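Side-chain contact in Lin0012 protein (Listeria innocua, PDB 3K17), which is probably a GHMP-family kinase that phosphorylates phosphomevalonate at the expense of ATP in the mevalonate route to isopentenyl diphosphate: residues T249-N252 against E253-Q257. Numbering follows the deposited sequence.
Sequences TRNN and EIMKQ
Arg250 swings its guanidinium across the side chain of Glu253, three residues on, and closes a salt bridge of 2.7 Å between NH1 and OE1. The two flat groups are nearly perpendicular, their planes 86° apart, and a single nitrogen meets a single oxygen instead of forming a two-pronged pair. Arginine suits the place because its long chain turns forward along the helix: CG lies anti to the backbone N (chi1 -168°), and the bend at chi2 (81°) brings the head round. Glu253 stays extended beyond CG, which rests 3.2 Å from Thr249 O, and its chain is long enough to carry OE1 back to Arg250 NH1. Ile254 uses its branched chain differently, laying CD1 over one face of the guanidinium, 4.0 Å above the plane and offset toward its rim, so that the group has an aliphatic neighbour as well as a charged one. The other terminal nitrogen, NH2, forms a salt bridge with Glu276 of helix 267-288; an acid at each terminal nitrogen probably limits the group's rotation. On a more buried side, the selenomethionine at Met255 bends back beside Asn251, with Met255 CG 3.6 Å from Asn251 OD1; a flexible, unbranched chain can follow the amide in this way. Backbone bonds Ile254 N to Arg250 O and Met255 N to Asn251 O join the same residues as these two i to i+4 pairs. Such i to i+3 and i to i+4 pairings are typical of an alpha-helix, here helix 241-264 where Ile254 and Met255 pack against helix 267-288 of the same chain.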
# COMPACT_ATOMS: atom_id res chain seq x y z
N THR A 249 -35.60 10.74 28.02
CA THR A 249 -36.41 11.33 29.09
C THR A 249 -37.24 10.26 29.77
O THR A 249 -37.28 10.16 31.00
CB THR A 249 -37.35 12.40 28.53
OG1 THR A 249 -36.58 13.42 27.88
CG2 THR A 249 -38.20 13.02 29.65
N ARG A 250 -37.91 9.47 28.95
CA ARG A 250 -38.75 8.39 29.44
C ARG A 250 -37.89 7.39 30.22
O ARG A 250 -38.27 6.92 31.29
CB ARG A 250 -39.41 7.69 28.24
CG ARG A 250 -40.52 6.74 28.62
CD ARG A 250 -41.83 7.47 28.88
NE ARG A 250 -42.72 6.64 29.68
CZ ARG A 250 -42.53 6.41 30.97
NH1 ARG A 250 -41.50 6.96 31.60
NH2 ARG A 250 -43.37 5.62 31.63
N ASN A 251 -36.71 7.08 29.68
CA ASN A 251 -35.80 6.15 30.33
C ASN A 251 -35.39 6.65 31.71
O ASN A 251 -35.36 5.88 32.67
CB ASN A 251 -34.55 5.94 29.47
CG ASN A 251 -33.43 5.24 30.22
OD1 ASN A 251 -32.64 5.88 30.94
ND2 ASN A 251 -33.36 3.92 30.08
N ASN A 252 -35.08 7.94 31.82
CA ASN A 252 -34.67 8.51 33.09
C ASN A 252 -35.74 8.45 34.17
O ASN A 252 -35.43 8.30 35.35
CB ASN A 252 -34.20 9.95 32.88
CG ASN A 252 -32.99 10.03 31.97
OD1 ASN A 252 -32.01 9.32 32.17
ND2 ASN A 252 -33.07 10.90 30.97
N GLU A 253 -37.00 8.56 33.75
CA GLU A 253 -38.12 8.49 34.70
C GLU A 253 -38.15 7.07 35.26
O GLU A 253 -38.22 6.86 36.47
CB GLU A 253 -39.45 8.80 34.00
CG GLU A 253 -39.50 10.13 33.25
CD GLU A 253 -40.88 10.44 32.66
OE1 GLU A 253 -41.42 9.61 31.88
OE2 GLU A 253 -41.44 11.51 32.97
N ILE A 254 -38.08 6.09 34.36
CA ILE A 254 -38.12 4.68 34.73
C ILE A 254 -36.95 4.27 35.63
O ILE A 254 -37.13 3.52 36.60
CB ILE A 254 -38.14 3.79 33.47
CG1 ILE A 254 -39.39 4.11 32.64
CG2 ILE A 254 -38.13 2.31 33.86
CD1 ILE A 254 -39.48 3.38 31.31
N MSE A 255 -35.74 4.75 35.31
CA MSE A 255 -34.56 4.41 36.11
C MSE A 255 -34.72 4.88 37.55
O MSE A 255 -34.37 4.17 38.49
CB MSE A 255 -33.31 5.05 35.50
CG MSE A 255 -32.85 4.41 34.21
SE MSE A 255 -32.65 2.49 34.38
CE MSE A 255 -34.17 1.98 33.33
N LYS A 256 -35.25 6.09 37.71
CA LYS A 256 -35.48 6.65 39.03
C LYS A 256 -36.39 5.70 39.81
O LYS A 256 -36.13 5.38 40.97
CB LYS A 256 -36.12 8.03 38.90
CG LYS A 256 -36.24 8.80 40.21
CD LYS A 256 -36.66 10.24 39.96
CE LYS A 256 -35.63 10.99 39.11
NZ LYS A 256 -34.28 11.03 39.76
N GLN A 257 -37.45 5.24 39.15
CA GLN A 257 -38.41 4.31 39.75
C GLN A 257 -37.78 2.99 40.15
O GLN A 257 -37.90 2.53 41.29
CB GLN A 257 -39.55 4.03 38.78
CG GLN A 257 -40.56 5.15 38.61
CD GLN A 257 -41.50 4.91 37.44
OE1 GLN A 257 -42.00 3.80 37.26
NE2 GLN A 257 -41.73 5.95 36.65